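Local coordinates for protein peptidase S15/CocE/NonD (Thaumarchaeota archaeon SCGC AB-539-E09, PDB 4PF1) that probably acts as a serine aminopeptidase of the S15 family, joining an alpha/beta-hydrolase catalytic domain to a beta-rich C-terminal domain, at residues G486-R491 with V505-V510; G412-E417 with H570-Q575. All blocks are in the same frame, centred on the assembly; numbering follows the deposited sequence.

Contact 1 (G486-R491 with V505-V510); sequences GQPVAR and VKIIDV
Pro488 and Ile507 make one half of this contact, Ala490 and Val505 the other, and both halves are purely apolar. The chain reaches Pro488 by way of Gly486, where a CB would be jammed against the preceding carbonyl O at these backbone angles. Pro488 turns the CB-CG edge of its ring to the second strand. CD1 of Ile507 lies 3.6 Å from Pro488 CB and 3.8 Å from Pro488 CG, so a single methyl rests there, and the two side chains lie slantwise to each other. Ile507 delivers that methyl through CG1, which stands opposite its own carbonyl carbon (chi1 -71°) and continues in an extended chain to CD1.

Val489 points its side chain away, and Ala490 turns inward again. Its CB meets both branches of Val505, at 3.9 Å from Val505 CG1 and 4.1 Å from Val505 CG2, so that the alanine methyl faces the fork of the valine. The strand carries on into Arg491, whose guanidinium forms salt bridges with Asp405 and Glu621 on the far side of the sheet from Val505.

Ile620 of strand 606-625 touches Ala490, Val505 and Ile507, while Leu559 packs on Val505 and Ile507, adding to a small buried aliphatic core. Here two sheets of the C-terminal domain meet face to face, as in a beta-sandwich. With carbon alone at the interface, cohesion between the segments comes from dispersion and the exclusion of water, while backbone bonding in 486-491 goes to other parts of the chain, Ala490 to Ile557 and Val489 to Glu621 among them.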
loop_
_atom_site.group_PDB
_atom_site.type_symbol
_atom_site.label_atom_id
_atom_site.label_comp_id
_atom_site.label_asym_id
_atom_site.label_seq_id
_atom_site.Cartn_x
_atom_site.Cartn_y
_atom_site.Cartn_z
ATOM N N GLY A 486 -11.702 -30.733 17.659
ATOM C CA GLY A 486 -11.612 -30.779 19.111
ATOM C C GLY A 486 -10.366 -30.138 19.675
ATOM O O GLY A 486 -9.770 -29.254 19.052
ATOM N N GLN A 487 -9.980 -30.568 20.876
ATOM C CA GLN A 487 -8.827 -30.019 21.564
ATOM C C GLN A 487 -7.630 -30.978 21.496
ATOM O O GLN A 487 -7.688 -32.068 22.066
ATOM C CB GLN A 487 -9.183 -29.680 23.030
ATOM C CG GLN A 487 -7.976 -29.368 23.918
ATOM C CD GLN A 487 -8.360 -28.611 25.156
ATOM O OE1 GLN A 487 -8.945 -29.160 26.095
ATOM N NE2 GLN A 487 -8.007 -27.336 25.199
ATOM N N PRO A 488 -6.517 -30.569 20.834
ATOM C CA PRO A 488 -5.308 -31.401 20.867
ATOM C C PRO A 488 -4.658 -31.329 22.248
ATOM O O PRO A 488 -4.752 -30.299 22.915
ATOM C CB PRO A 488 -4.406 -30.775 19.794
ATOM C CG PRO A 488 -5.213 -29.661 19.159
ATOM C CD PRO A 488 -6.271 -29.298 20.128
ATOM N N VAL A 489 -4.048 -32.426 22.700
ATOM C CA VAL A 489 -3.384 -32.459 24.005
ATOM C C VAL A 489 -1.941 -32.924 23.812
ATOM O O VAL A 489 -1.700 -33.981 23.226
ATOM C CB VAL A 489 -4.147 -33.325 25.052
ATOM C CG1 VAL A 489 -3.356 -33.443 26.357
ATOM C CG2 VAL A 489 -5.543 -32.760 25.325
ATOM N N ALA A 490 -0.984 -32.106 24.265
ATOM C CA ALA A 490 0.424 -32.445 24.164
ATOM C C ALA A 490 0.844 -33.287 25.357
ATOM O O ALA A 490 0.736 -32.841 26.507
ATOM C CB ALA A 490 1.270 -31.181 24.081
ATOM N N ARG A 491 1.258 -34.535 25.090
ATOM C CA ARG A 491 1.780 -35.424 26.117
ATOM C C ARG A 491 3.282 -35.338 26.005
ATOM O O ARG A 491 3.882 -36.010 25.166
ATOM C CB ARG A 491 1.247 -36.856 25.945
ATOM C CG ARG A 491 1.523 -37.750 27.150
ATOM C CD ARG A 491 0.931 -39.133 26.979
ATOM N NE ARG A 491 1.692 -39.945 26.027
ATOM C CZ ARG A 491 1.236 -40.328 24.837
ATOM N NH1 ARG A 491 0.012 -39.991 24.447
ATOM N NH2 ARG A 491 1.999 -41.053 24.030
ATOM N N VAL A 505 4.327 -25.413 23.126
ATOM C CA VAL A 505 4.027 -26.430 22.122
ATOM C C VAL A 505 3.194 -25.778 21.023
ATOM O O VAL A 505 2.162 -25.179 21.317
ATOM C CB VAL A 505 3.330 -27.696 22.715
ATOM C CG1 VAL A 505 3.015 -28.716 21.620
ATOM C CG2 VAL A 505 4.185 -28.339 23.808
ATOM N N LYS A 506 3.655 -25.881 19.759
ATOM C CA LYS A 506 2.941 -25.306 18.614
ATOM C C LYS A 506 2.545 -26.368 17.602
ATOM O O LYS A 506 3.378 -27.204 17.238
ATOM C CB LYS A 506 3.798 -24.260 17.886
ATOM C CG LYS A 506 4.464 -23.208 18.744
ATOM C CD LYS A 506 5.260 -22.293 17.834
ATOM C CE LYS A 506 6.331 -21.544 18.555
ATOM N NZ LYS A 506 7.367 -21.038 17.613
ATOM N N ILE A 507 1.297 -26.306 17.100
ATOM C CA ILE A 507 0.831 -27.153 15.995
ATOM C C ILE A 507 0.786 -26.255 14.770
ATOM O O ILE A 507 0.223 -25.159 14.831
ATOM C CB ILE A 507 -0.529 -27.863 16.276
ATOM C CG1 ILE A 507 -0.360 -28.967 17.336
ATOM C CG2 ILE A 507 -1.147 -28.435 14.970
ATOM C CD1 ILE A 507 -1.625 -29.444 17.906
ATOM N N ILE A 508 1.411 -26.687 13.680
ATOM C CA ILE A 508 1.530 -25.871 12.482
ATOM C C ILE A 508 1.083 -26.634 11.230
ATOM O O ILE A 508 1.344 -27.834 11.097
ATOM C CB ILE A 508 3.016 -25.390 12.364
ATOM C CG1 ILE A 508 3.338 -24.274 13.384
ATOM C CG2 ILE A 508 3.401 -24.974 10.942
ATOM C CD1 ILE A 508 4.678 -24.449 14.086
ATOM N N ASP A 509 0.432 -25.911 10.303
ATOM C CA ASP A 509 0.105 -26.421 8.988
ATOM C C ASP A 509 1.136 -25.844 8.027
ATOM O O ASP A 509 1.142 -24.634 7.793
ATOM C CB ASP A 509 -1.338 -26.045 8.574
ATOM C CG ASP A 509 -1.748 -26.540 7.185
ATOM O OD1 ASP A 509 -0.893 -26.539 6.275
ATOM O OD2 ASP A 509 -2.930 -26.876 7.002
ATOM N N VAL A 510 2.043 -26.688 7.522
ATOM C CA VAL A 510 3.063 -26.262 6.562
ATOM C C VAL A 510 2.448 -26.303 5.167
ATOM O O VAL A 510 2.099 -27.377 4.678
ATOM C CB VAL A 510 4.368 -27.107 6.631
ATOM C CG1 VAL A 510 5.457 -26.512 5.743
ATOM C CG2 VAL A 510 4.862 -27.243 8.062
#

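Contact 2 (G412-E417 with H570-Q575); sequences GKLGFE and HRIMVQ
Leu414 carries the whole contact from its side: its CD2 reaches both Val574 and Ile572, its CD1 only Val574. The apolar part is a leucine-valine pair: Val574 CG2 lies 3.9 Å from Leu414 CD2 and 4.0 Å from Leu414 CD1, so the valine methyl faces both branches, and the two side chains meet at about a right angle. CG of Leu414 stands anti to the backbone N (chi1 -170°), which carries the fork out to the strand 571-577. A looser touch joins Leu414 CD2 to Ile572 CG2 at 4.2 Å.

One approach is to the backbone: the same CD2 of Leu414 sits 3.4 Å from Ile572 O, a van der Waals contact of a methyl with a carbonyl oxygen.

Within 570-575, Met573 points away from Leu414, and its SD accepts a weak hydrogen bond from Gln575 NE2 at 3.3 Å.

Trp473 of strand 471-474 packs on both Leu414 and Val574, and Leu406 of strand 401-408 on Leu414 and Ile572. The short strand 414-415 pairs with 401-408, whereas 571-577 runs between 471-474 and 502-510, so Leu414 bridges two sheets of the C-terminal domain.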
loop_
_atom_site.group_PDB
_atom_site.type_symbol
_atom_site.label_atom_id
_atom_site.label_comp_id
_atom_site.label_asym_id
_atom_site.label_seq_id
_atom_site.Cartn_x
_atom_site.Cartn_y
_atom_site.Cartn_z
ATOM N N GLY A 412 13.954 -35.256 12.710
ATOM C CA GLY A 412 12.904 -34.239 12.624
ATOM C C GLY A 412 11.593 -34.718 12.025
ATOM O O GLY A 412 10.869 -33.933 11.402
ATOM N N LYS A 413 11.280 -36.015 12.202
ATOM C CA LYS A 413 10.066 -36.625 11.655
ATOM C C LYS A 413 8.921 -36.608 12.664
ATOM O O LYS A 413 9.149 -36.564 13.875
ATOM C CB LYS A 413 10.332 -38.071 11.197
ATOM C CG LYS A 413 11.256 -38.195 9.988
ATOM C CD LYS A 413 11.348 -39.643 9.510
ATOM C CE LYS A 413 12.449 -39.853 8.499
ATOM N NZ LYS A 413 13.684 -40.391 9.129
ATOM N N LEU A 414 7.688 -36.673 12.147
ATOM C CA LEU A 414 6.448 -36.724 12.916
ATOM C C LEU A 414 5.529 -37.749 12.245
ATOM O O LEU A 414 5.276 -37.642 11.046
ATOM C CB LEU A 414 5.810 -35.319 12.948
ATOM C CG LEU A 414 4.631 -35.094 13.891
ATOM C CD1 LEU A 414 5.094 -34.955 15.340
ATOM C CD2 LEU A 414 3.868 -33.851 13.491
ATOM N N GLY A 415 5.114 -38.772 12.990
ATOM C CA GLY A 415 4.274 -39.834 12.439
ATOM C C GLY A 415 3.464 -40.616 13.450
ATOM O O GLY A 415 3.576 -40.389 14.659
ATOM N N PHE A 416 2.637 -41.556 12.949
ATOM C CA PHE A 416 1.762 -42.402 13.764
ATOM C C PHE A 416 2.503 -43.590 14.400
ATOM O O PHE A 416 1.944 -44.253 15.277
ATOM C CB PHE A 416 0.575 -42.926 12.929
ATOM C CG PHE A 416 -0.392 -41.886 12.399
ATOM C CD1 PHE A 416 -0.705 -40.754 13.146
ATOM C CD2 PHE A 416 -1.054 -42.082 11.190
ATOM C CE1 PHE A 416 -1.613 -39.806 12.665
ATOM C CE2 PHE A 416 -1.970 -41.137 10.713
ATOM C CZ PHE A 416 -2.242 -40.006 11.454
ATOM N N GLU A 417 3.738 -43.874 13.948
ATOM C CA GLU A 417 4.534 -44.991 14.461
ATOM C C GLU A 417 4.997 -44.727 15.902
ATOM O O GLU A 417 5.577 -43.676 16.181
ATOM C CB GLU A 417 5.743 -45.258 13.545
ATOM C CG GLU A 417 6.604 -46.431 13.984
ATOM C CD GLU A 417 7.853 -46.654 13.157
ATOM O OE1 GLU A 417 7.721 -47.033 11.971
ATOM O OE2 GLU A 417 8.964 -46.525 13.717
ATOM N N HIS A 570 0.295 -30.468 2.003
ATOM C CA HIS A 570 0.594 -29.812 3.280
ATOM C C HIS A 570 1.251 -30.792 4.253
ATOM O O HIS A 570 1.080 -32.005 4.115
ATOM C CB HIS A 570 -0.689 -29.235 3.926
ATOM C CG HIS A 570 -1.305 -28.082 3.194
ATOM N ND1 HIS A 570 -1.290 -26.805 3.720
ATOM C CD2 HIS A 570 -1.988 -28.064 2.026
ATOM C CE1 HIS A 570 -1.943 -26.049 2.855
ATOM N NE2 HIS A 570 -2.382 -26.761 1.819
ATOM N N ARG A 571 1.989 -30.266 5.240
ATOM C CA ARG A 571 2.622 -31.066 6.291
ATOM C C ARG A 571 2.066 -30.665 7.652
ATOM O O ARG A 571 1.648 -29.516 7.832
ATOM C CB ARG A 571 4.154 -30.879 6.297
ATOM C CG ARG A 571 4.894 -31.304 5.033
ATOM C CD ARG A 571 6.386 -31.090 5.233
ATOM N NE ARG A 571 7.134 -31.039 3.976
ATOM C CZ ARG A 571 8.222 -31.763 3.725
ATOM N NH1 ARG A 571 8.680 -32.624 4.626
ATOM N NH2 ARG A 571 8.852 -31.641 2.564
ATOM N N ILE A 572 2.088 -31.593 8.618
ATOM C CA ILE A 572 1.697 -31.296 10.000
ATOM C C ILE A 572 3.005 -31.076 10.752
ATOM O O ILE A 572 3.897 -31.924 10.683
ATOM C CB ILE A 572 0.798 -32.382 10.663
ATOM C CG1 ILE A 572 -0.444 -32.697 9.794
ATOM C CG2 ILE A 572 0.390 -31.935 12.082
ATOM C CD1 ILE A 572 -1.146 -34.001 10.111
ATOM N N MET A 573 3.159 -29.913 11.393
ATOM C CA MET A 573 4.393 -29.587 12.100
ATOM C C MET A 573 4.165 -29.366 13.589
ATOM O O MET A 573 3.129 -28.840 14.001
ATOM C CB MET A 573 5.053 -28.344 11.477
ATOM C CG MET A 573 6.323 -27.892 12.177
ATOM S SD MET A 573 7.089 -26.484 11.360
ATOM C CE MET A 573 7.999 -27.322 10.064
ATOM N N VAL A 574 5.160 -29.758 14.389
ATOM C CA VAL A 574 5.201 -29.533 15.824
ATOM C C VAL A 574 6.508 -28.788 16.154
ATOM O O VAL A 574 7.591 -29.233 15.759
ATOM C CB VAL A 574 5.038 -30.847 16.642
ATOM C CG1 VAL A 574 5.351 -30.626 18.124
ATOM C CG2 VAL A 574 3.639 -31.423 16.472
ATOM N N GLN A 575 6.393 -27.635 16.828
ATOM C CA GLN A 575 7.542 -26.852 17.279
ATOM C C GLN A 575 7.518 -26.745 18.801
ATOM O O GLN A 575 6.455 -26.509 19.379
ATOM C CB GLN A 575 7.568 -25.459 16.625
ATOM C CG GLN A 575 8.145 -25.463 15.206
ATOM C CD GLN A 575 8.288 -24.083 14.596
ATOM O OE1 GLN A 575 8.448 -23.071 15.286
ATOM N NE2 GLN A 575 8.286 -24.020 13.273
#

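How the contacts relate
The two contacts lie with their centres 11 Å apart, both within the C-terminal non-catalytic domain. Along the chain contact 1 is nested inside contact 2, whose segments are 153 residues apart. Each joins the same pair of sheets: 489-496 and 414-415 belong to the six-stranded one, while 502-510 and 571-577 are antiparallel neighbours in the four-stranded one. Those neighbours tie the contacts directly, through probable hydrogen bonds from Ile508 N to Met573 O (2.8 Å) and between Asp509 OD1 and His570 ND1 (2.6 Å). Sequence-distant parts of the domain are thereby drawn into one layered beta structure, separate from the alpha/beta-hydrolase sheet, whose strands take no part in either contact.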